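L-lysine 6-oxidase (Marinomonas mediterranea, PDB 3WEU) oxidises L-lysine at its epsilon-amino group with a cysteine tryptophylquinone cofactor, releasing ammonium and the hydrogen peroxide that makes it antibacterial. Local coordinates at residues H88-W96 with F478-D488; D220-C228 with T239-S248. One frame throughout, in Å; residues are numbered along the deposited sequence.

Contact 1. Residues H88-W96 with F478-D488; sequences HLANKKAAW and FDVNGLTPERD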
loop_
_atom_site.group_PDB
_atom_site.type_symbol
_atom_site.label_atom_id
_atom_site.label_comp_id
_atom_site.label_asym_id
_atom_site.label_seq_id
_atom_site.Cartn_x
_atom_site.Cartn_y
_atom_site.Cartn_z
ATOM N N HIS A 88 8.670 35.255 -17.746
ATOM C CA HIS A 88 9.393 34.063 -17.444
ATOM C C HIS A 88 8.855 33.346 -16.184
ATOM O O HIS A 88 9.156 33.733 -15.071
ATOM C CB HIS A 88 10.913 34.364 -17.303
ATOM C CG HIS A 88 11.783 33.135 -17.205
ATOM N ND1 HIS A 88 13.172 33.207 -17.125
ATOM C CD2 HIS A 88 11.478 31.823 -17.137
ATOM C CE1 HIS A 88 13.668 31.989 -17.035
ATOM N NE2 HIS A 88 12.671 31.125 -17.091
ATOM N N LEU A 89 8.071 32.303 -16.389
ATOM C CA LEU A 89 7.451 31.551 -15.308
ATOM C C LEU A 89 8.262 30.279 -15.092
ATOM O O LEU A 89 8.818 29.733 -16.056
ATOM C CB LEU A 89 6.033 31.146 -15.729
ATOM C CG LEU A 89 5.044 32.263 -16.080
ATOM C CD1 LEU A 89 3.626 31.681 -16.312
ATOM C CD2 LEU A 89 5.026 33.377 -15.070
ATOM N N ALA A 90 8.332 29.790 -13.865
ATOM C CA ALA A 90 8.968 28.506 -13.544
ATOM C C ALA A 90 8.352 27.893 -12.297
ATOM O O ALA A 90 7.632 28.564 -11.532
ATOM C CB ALA A 90 10.488 28.658 -13.324
ATOM N N ASN A 91 8.541 26.584 -12.147
ATOM C CA ASN A 91 8.106 25.910 -10.952
ATOM C C ASN A 91 9.303 25.283 -10.361
ATOM O O ASN A 91 9.853 24.294 -10.934
ATOM C CB ASN A 91 7.069 24.860 -11.336
ATOM C CG ASN A 91 6.584 24.027 -10.178
ATOM O OD1 ASN A 91 7.344 23.524 -9.354
ATOM N ND2 ASN A 91 5.316 23.774 -10.188
ATOM N N LYS A 92 9.681 25.764 -9.189
ATOM C CA LYS A 92 10.862 25.215 -8.496
ATOM C C LYS A 92 10.526 24.261 -7.399
ATOM O O LYS A 92 11.431 23.888 -6.610
ATOM C CB LYS A 92 11.622 26.382 -7.882
ATOM C CG LYS A 92 12.570 27.106 -8.783
ATOM C CD LYS A 92 13.290 28.136 -8.009
ATOM C CE LYS A 92 14.424 28.853 -8.719
ATOM N NZ LYS A 92 15.140 29.752 -7.772
ATOM N N LYS A 93 9.248 23.853 -7.282
ATOM C CA LYS A 93 8.822 23.152 -6.111
ATOM C C LYS A 93 9.627 21.825 -5.909
ATOM O O LYS A 93 9.938 21.456 -4.803
ATOM C CB LYS A 93 7.358 22.742 -6.170
ATOM C CG LYS A 93 6.377 23.894 -6.265
ATOM C CD LYS A 93 4.956 23.321 -6.162
ATOM C CE LYS A 93 3.927 24.454 -6.184
ATOM N NZ LYS A 93 2.552 23.999 -5.921
ATOM N N ALA A 94 9.812 21.065 -6.977
ATOM C CA ALA A 94 10.485 19.759 -6.855
ATOM C C ALA A 94 11.969 19.893 -6.410
ATOM O O ALA A 94 12.552 18.950 -5.919
ATOM C CB ALA A 94 10.366 18.933 -8.120
ATOM N N ALA A 95 12.517 21.061 -6.573
ATOM C CA ALA A 95 13.883 21.381 -6.230
ATOM C C ALA A 95 14.037 22.032 -4.863
ATOM O O ALA A 95 15.164 22.215 -4.410
ATOM C CB ALA A 95 14.410 22.325 -7.286
ATOM N N TRP A 96 12.922 22.365 -4.182
ATOM C CA TRP A 96 13.011 23.037 -2.915
ATOM C C TRP A 96 12.992 22.081 -1.721
ATOM O O TRP A 96 12.993 20.834 -1.835
ATOM C CB TRP A 96 11.944 24.154 -2.816
ATOM C CG TRP A 96 12.329 25.299 -1.793
ATOM C CD1 TRP A 96 11.630 25.689 -0.695
ATOM C CD2 TRP A 96 13.509 26.101 -1.819
ATOM N NE1 TRP A 96 12.255 26.686 -0.057
ATOM C CE2 TRP A 96 13.443 26.947 -0.704
ATOM C CE3 TRP A 96 14.639 26.156 -2.662
ATOM C CZ2 TRP A 96 14.436 27.862 -0.409
ATOM C CZ3 TRP A 96 15.648 27.036 -2.357
ATOM C CH2 TRP A 96 15.529 27.909 -1.254
ATOM N N PHE A 478 19.759 34.273 -17.239
ATOM C CA PHE A 478 19.124 32.991 -17.202
ATOM C C PHE A 478 19.234 32.212 -18.486
ATOM O O PHE A 478 19.249 30.940 -18.442
ATOM C CB PHE A 478 17.636 33.125 -16.758
ATOM C CG PHE A 478 17.482 33.745 -15.394
ATOM C CD1 PHE A 478 17.976 33.082 -14.248
ATOM C CD2 PHE A 478 16.800 34.911 -15.237
ATOM C CE1 PHE A 478 17.889 33.653 -13.011
ATOM C CE2 PHE A 478 16.666 35.478 -13.985
ATOM C CZ PHE A 478 17.224 34.852 -12.873
ATOM N N ASP A 479 19.230 32.929 -19.610
ATOM C CA ASP A 479 19.426 32.324 -20.941
ATOM C C ASP A 479 20.637 31.348 -20.876
ATOM O O ASP A 479 20.567 30.164 -21.306
ATOM C CB ASP A 479 19.639 33.445 -21.992
ATOM C CG ASP A 479 18.319 33.910 -22.652
ATOM O OD1 ASP A 479 17.217 33.321 -22.387
ATOM O OD2 ASP A 479 18.373 34.860 -23.446
ATOM N N VAL A 480 21.713 31.834 -20.261
ATOM C CA VAL A 480 23.000 31.098 -20.215
ATOM C C VAL A 480 23.116 30.114 -19.064
ATOM O O VAL A 480 23.619 29.008 -19.250
ATOM C CB VAL A 480 24.157 32.111 -20.174
ATOM C CG1 VAL A 480 25.533 31.458 -19.887
ATOM C CG2 VAL A 480 24.124 32.913 -21.474
ATOM N N ASN A 481 22.548 30.475 -17.912
ATOM C CA ASN A 481 22.760 29.726 -16.663
ATOM C C ASN A 481 21.606 28.929 -16.131
ATOM O O ASN A 481 21.745 28.035 -15.302
ATOM C CB ASN A 481 23.152 30.781 -15.637
ATOM C CG ASN A 481 24.416 31.509 -16.047
ATOM O OD1 ASN A 481 24.441 32.691 -16.380
ATOM N ND2 ASN A 481 25.470 30.776 -16.032
ATOM N N GLY A 482 20.417 29.241 -16.609
ATOM C CA GLY A 482 19.224 28.645 -16.028
ATOM C C GLY A 482 19.035 29.199 -14.624
ATOM O O GLY A 482 19.665 30.218 -14.216
ATOM N N LEU A 483 18.120 28.547 -13.901
ATOM C CA LEU A 483 17.708 29.022 -12.616
ATOM C C LEU A 483 18.534 28.384 -11.531
ATOM O O LEU A 483 19.135 27.347 -11.762
ATOM C CB LEU A 483 16.218 28.687 -12.378
ATOM C CG LEU A 483 15.288 29.471 -13.306
ATOM C CD1 LEU A 483 13.870 28.913 -13.151
ATOM C CD2 LEU A 483 15.292 30.984 -13.079
ATOM N N THR A 484 18.528 28.968 -10.327
ATOM C CA THR A 484 19.465 28.485 -9.264
ATOM C C THR A 484 18.675 27.645 -8.263
ATOM O O THR A 484 17.875 28.182 -7.516
ATOM C CB THR A 484 20.125 29.653 -8.591
ATOM O OG1 THR A 484 20.415 30.702 -9.535
ATOM C CG2 THR A 484 21.388 29.213 -7.754
ATOM N N PRO A 485 18.818 26.319 -8.289
ATOM C CA PRO A 485 17.856 25.508 -7.503
ATOM C C PRO A 485 17.912 25.702 -5.971
ATOM O O PRO A 485 16.876 25.742 -5.272
ATOM C CB PRO A 485 18.208 24.056 -7.913
ATOM C CG PRO A 485 19.605 24.138 -8.490
ATOM C CD PRO A 485 19.618 25.466 -9.205
ATOM N N GLU A 486 19.101 25.932 -5.444
ATOM C CA GLU A 486 19.266 25.952 -4.001
ATOM C C GLU A 486 19.210 27.356 -3.434
ATOM O O GLU A 486 19.236 27.518 -2.235
ATOM C CB GLU A 486 20.561 25.198 -3.581
ATOM C CG GLU A 486 21.831 25.669 -4.168
ATOM C CD GLU A 486 22.034 25.079 -5.574
ATOM O OE1 GLU A 486 22.488 23.870 -5.773
ATOM O OE2 GLU A 486 21.706 25.859 -6.474
ATOM N N ARG A 487 19.078 28.383 -4.269
ATOM C CA ARG A 487 19.164 29.761 -3.819
ATOM C C ARG A 487 17.890 30.177 -3.060
ATOM O O ARG A 487 16.783 30.112 -3.621
ATOM C CB ARG A 487 19.355 30.723 -4.990
ATOM C CG ARG A 487 19.388 32.175 -4.620
ATOM C CD ARG A 487 19.694 33.086 -5.792
ATOM N NE ARG A 487 19.742 34.494 -5.438
ATOM C CZ ARG A 487 18.654 35.248 -5.297
ATOM N NH1 ARG A 487 17.451 34.669 -5.481
ATOM N NH2 ARG A 487 18.738 36.522 -4.966
ATOM N N ASP A 488 18.065 30.618 -1.824
ATOM C CA ASP A 488 16.989 31.245 -1.066
ATOM C C ASP A 488 17.056 32.754 -1.209
ATOM O O ASP A 488 17.915 33.432 -0.680
ATOM C CB ASP A 488 17.078 30.857 0.387
ATOM C CG ASP A 488 15.851 31.315 1.193
ATOM O OD1 ASP A 488 15.012 32.060 0.633
ATOM O OD2 ASP A 488 15.727 30.917 2.351
HETATM O O HOH W 1 15.658 28.255 -5.351
#
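The tightest carbon contact lies between Ala90 CB and Leu483 CD1, 3.4 Å apart and closer than usual for two carbons. Next to them His88 turns a ring edge toward the face of Phe478 in an offset edge-to-face pair, planes 81° apart and centroids 6.0 Å apart, while His88 NE2 is hydrogen-bonded to Asp138 OD1. Lys92 reaches across with an extended chain, chi2 to chi4 all near 180°, which carries NZ to Thr484 O at 3.2 Å. The ammonium sits above that carbonyl's plane, 38° out of it. NZ also donates to a water, 2.9 Å away, that lies within hydrogen-bonding distance of Pro485 O and Arg487 O. Asp500 and Glu497 add salt bridges to Lys92 NZ. At the other end of the contact, Trp96 sets its ring edge against the turn, with CZ3 3.4 Å from Pro485 O and CH2 3.7 Å from Asp488 CB. The side chains of Thr484 and Glu486, both partly exposed residues, stand off on the looser side, where Glu486 CB stays 5.4 Å from Trp96 CZ3. Four acceptors around three N-H groups probably keep the buried ammonium charged; through Thr484 O it ties the chain at Lys92 to the loop after helix 475-481.

Contact 2. Residues D220-C228 with T239-S248; sequences DISDGSVTC and TSTAWMVVGS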
loop_
_atom_site.group_PDB
_atom_site.type_symbol
_atom_site.label_atom_id
_atom_site.label_comp_id
_atom_site.label_asym_id
_atom_site.label_seq_id
_atom_site.Cartn_x
_atom_site.Cartn_y
_atom_site.Cartn_z
ATOM N N ASP A 220 1.798 22.130 -12.267
ATOM C CA ASP A 220 1.989 23.137 -13.265
ATOM C C ASP A 220 1.645 24.510 -12.746
ATOM O O ASP A 220 1.476 25.433 -13.497
ATOM C CB ASP A 220 1.295 22.818 -14.598
ATOM C CG ASP A 220 -0.215 22.807 -14.531
ATOM O OD1 ASP A 220 -0.812 23.068 -13.456
ATOM O OD2 ASP A 220 -0.779 22.413 -15.581
ATOM N N ILE A 221 1.646 24.635 -11.424
ATOM C CA ILE A 221 1.760 25.939 -10.776
ATOM C C ILE A 221 3.061 26.552 -11.217
ATOM O O ILE A 221 3.986 25.817 -11.516
ATOM C CB ILE A 221 1.722 25.770 -9.220
ATOM C CG1 ILE A 221 0.348 25.301 -8.737
ATOM C CG2 ILE A 221 2.182 27.032 -8.485
ATOM C CD1 ILE A 221 -0.722 26.428 -8.801
ATOM N N SER A 222 3.127 27.887 -11.256
ATOM C CA SER A 222 4.365 28.589 -11.530
ATOM C C SER A 222 4.257 30.012 -11.058
ATOM O O SER A 222 3.163 30.521 -10.707
ATOM C CB SER A 222 4.671 28.610 -13.036
ATOM O OG SER A 222 3.757 29.440 -13.718
ATOM N N ASP A 223 5.384 30.681 -11.041
ATOM C CA ASP A 223 5.419 32.134 -10.878
ATOM C C ASP A 223 6.697 32.687 -11.529
ATOM O O ASP A 223 7.611 31.899 -11.825
ATOM C CB ASP A 223 5.417 32.515 -9.373
ATOM C CG ASP A 223 6.719 32.204 -8.675
ATOM O OD1 ASP A 223 6.884 31.050 -8.257
ATOM O OD2 ASP A 223 7.562 33.155 -8.495
ATOM N N GLY A 224 6.729 33.993 -11.762
ATOM C CA GLY A 224 7.902 34.627 -12.338
ATOM C C GLY A 224 7.761 36.026 -12.814
ATOM O O GLY A 224 6.807 36.722 -12.513
ATOM N N SER A 225 8.779 36.478 -13.562
ATOM C CA SER A 225 8.945 37.846 -13.846
ATOM C C SER A 225 8.172 38.271 -15.060
ATOM O O SER A 225 7.987 37.481 -16.027
ATOM C CB SER A 225 10.435 38.138 -14.134
ATOM O OG SER A 225 10.915 37.300 -15.184
ATOM N N VAL A 226 7.789 39.541 -15.030
ATOM C CA VAL A 226 7.119 40.193 -16.135
ATOM C C VAL A 226 8.010 41.355 -16.502
ATOM O O VAL A 226 8.284 42.172 -15.659
ATOM C CB VAL A 226 5.698 40.696 -15.818
ATOM C CG1 VAL A 226 5.066 41.467 -16.985
ATOM C CG2 VAL A 226 4.824 39.497 -15.492
ATOM N N THR A 227 8.373 41.442 -17.791
ATOM C CA THR A 227 9.113 42.611 -18.304
ATOM C C THR A 227 8.372 43.229 -19.465
ATOM O O THR A 227 7.909 42.530 -20.325
ATOM C CB THR A 227 10.561 42.206 -18.753
ATOM O OG1 THR A 227 11.196 41.569 -17.663
ATOM C CG2 THR A 227 11.405 43.471 -19.126
ATOM N N CYS A 228 8.236 44.531 -19.432
ATOM C CA CYS A 228 7.562 45.285 -20.440
ATOM C C CYS A 228 8.524 46.268 -21.035
ATOM O O CYS A 228 9.005 47.154 -20.328
ATOM C CB CYS A 228 6.434 46.115 -19.864
ATOM S SG CYS A 228 5.424 46.977 -21.051
ATOM N N THR A 239 11.698 50.442 -20.097
ATOM C CA THR A 239 11.408 49.114 -19.626
ATOM C C THR A 239 10.877 49.212 -18.191
ATOM O O THR A 239 11.321 50.065 -17.412
ATOM C CB THR A 239 12.675 48.264 -19.662
ATOM O OG1 THR A 239 13.090 48.110 -21.026
ATOM C CG2 THR A 239 12.429 46.892 -19.056
ATOM N N SER A 240 9.923 48.357 -17.847
ATOM C CA SER A 240 9.444 48.328 -16.458
ATOM C C SER A 240 9.020 46.885 -16.175
ATOM O O SER A 240 8.906 46.062 -17.110
ATOM C CB SER A 240 8.348 49.371 -16.299
ATOM O OG SER A 240 7.676 49.236 -15.069
ATOM N N THR A 241 8.882 46.522 -14.899
ATOM C CA THR A 241 8.785 45.102 -14.532
ATOM C C THR A 241 7.684 44.885 -13.460
ATOM O O THR A 241 7.267 45.861 -12.766
ATOM C CB THR A 241 10.081 44.551 -13.954
ATOM O OG1 THR A 241 10.455 45.411 -12.890
ATOM C CG2 THR A 241 11.195 44.473 -15.013
ATOM N N ALA A 242 7.284 43.617 -13.332
ATOM C CA ALA A 242 6.318 43.156 -12.364
ATOM C C ALA A 242 6.580 41.699 -12.168
ATOM O O ALA A 242 7.613 41.170 -12.640
ATOM C CB ALA A 242 4.879 43.410 -12.895
ATOM N N TRP A 243 5.694 41.040 -11.427
ATOM C CA TRP A 243 5.764 39.636 -11.160
ATOM C C TRP A 243 4.421 39.023 -11.479
ATOM O O TRP A 243 3.392 39.730 -11.609
ATOM C CB TRP A 243 6.169 39.375 -9.703
ATOM C CG TRP A 243 6.911 38.122 -9.517
ATOM C CD1 TRP A 243 6.414 36.948 -9.108
ATOM C CD2 TRP A 243 8.310 37.894 -9.762
ATOM N NE1 TRP A 243 7.378 35.982 -9.103
ATOM C CE2 TRP A 243 8.569 36.553 -9.474
ATOM C CE3 TRP A 243 9.359 38.697 -10.173
ATOM C CZ2 TRP A 243 9.853 35.989 -9.566
ATOM C CZ3 TRP A 243 10.633 38.129 -10.316
ATOM C CH2 TRP A 243 10.867 36.812 -9.994
ATOM N N MET A 244 4.425 37.711 -11.585
ATOM C CA MET A 244 3.253 36.959 -11.916
ATOM C C MET A 244 3.197 35.678 -11.089
ATOM O O MET A 244 4.185 34.938 -11.017
ATOM C CB MET A 244 3.285 36.620 -13.423
ATOM C CG MET A 244 2.162 35.728 -13.874
ATOM S SD MET A 244 0.664 36.679 -13.913
ATOM C CE MET A 244 -0.494 35.377 -13.909
ATOM N N VAL A 245 2.017 35.356 -10.558
ATOM C CA VAL A 245 1.845 34.133 -9.807
ATOM C C VAL A 245 0.636 33.369 -10.304
ATOM O O VAL A 245 -0.418 33.939 -10.525
ATOM C CB VAL A 245 1.661 34.478 -8.319
ATOM C CG1 VAL A 245 1.472 33.210 -7.501
ATOM C CG2 VAL A 245 2.889 35.248 -7.844
ATOM N N VAL A 246 0.775 32.068 -10.420
ATOM C CA VAL A 246 -0.320 31.189 -10.777
ATOM C C VAL A 246 -0.773 30.396 -9.506
ATOM O O VAL A 246 0.069 29.840 -8.772
ATOM C CB VAL A 246 0.030 30.207 -11.865
ATOM C CG1 VAL A 246 -1.205 29.381 -12.210
ATOM C CG2 VAL A 246 0.504 30.931 -13.090
ATOM N N GLY A 247 -2.068 30.478 -9.217
ATOM C CA GLY A 247 -2.670 29.695 -8.167
ATOM C C GLY A 247 -3.630 28.661 -8.660
ATOM O O GLY A 247 -4.117 28.691 -9.828
ATOM N N SER A 248 -4.030 27.827 -7.744
ATOM C CA SER A 248 -5.082 26.849 -8.005
ATOM C C SER A 248 -6.429 27.602 -8.018
ATOM O O SER A 248 -6.472 28.809 -7.744
ATOM C CB SER A 248 -5.035 25.747 -6.959
ATOM O OG SER A 248 -5.208 26.246 -5.643
#
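Trp243 lies against the backbone of Gly224 and points its indole nitrogen at Asp223. Its chi1 of -150° swings the ring over the neighbouring strand, where Gly224 O stands 3.2 Å above the ring plane, toward the rim, and Ser225 N lies over the ring centre. Trp243 NE1 donates to Asp223 OD2 at 2.9 Å with an N-H...O angle of 162°; the oxygen lies in the ring plane and uses its anti lone pair. With CG between its backbone N and carbonyl carbon (chi1 72°), the Asp223 carboxylate lies at the indole NE1 edge; OD2 also takes Leu501 N, while OD1 is hydrogen-bonded to Thr502 OG1. Strands 223-232 and 237-247 form an antiparallel beta hairpin, with Gly224-Met244, Val226-Ala242 and Cys228-Ser240 as hydrogen-bonded pairs and Asp223-Val245, Ser225-Trp243 and Thr227-Thr241 as non-hydrogen-bonded ones. On the face opposite Trp243, Val226 CG2 rests 3.9 Å from Met244 CB, and the Met244 chain, bent at chi2, touches Phe63 and Gln61 of strand 58-66. On the Trp243 face Thr227 and Thr241 lie side by side, with Thr227 OG1 3.9 Å from Thr241 CG2. Past the bridges, Val246 N still donates to Ser222 O at 2.9 Å, and Ile221 CD1 packs 3.5 Å from Val246 O.

The centres of contacts 1 and 2 are about 14 Å apart, on the same side of the chain's centre. Strand 80-91 of contact 1 pairs antiparallel with strand 223-232 of contact 2, so strands 80-91, 223-232 and 237-247 follow one another in a single mixed sheet. Two probable hydrogen bonds join them: His88 N to Ser225 O, 2.9 Å, and Asn91 ND2 to Ile221 O, 2.8 Å. Along the chain, 88-96 comes first, then both halves of the hairpin, and finally 478-488, in the LodA C-terminal domain. Contact 2 is a hairpin within the sheet, whereas contact 1 joins another of its strands, 80-91, and the loop after it to a chain segment some 380 residues on.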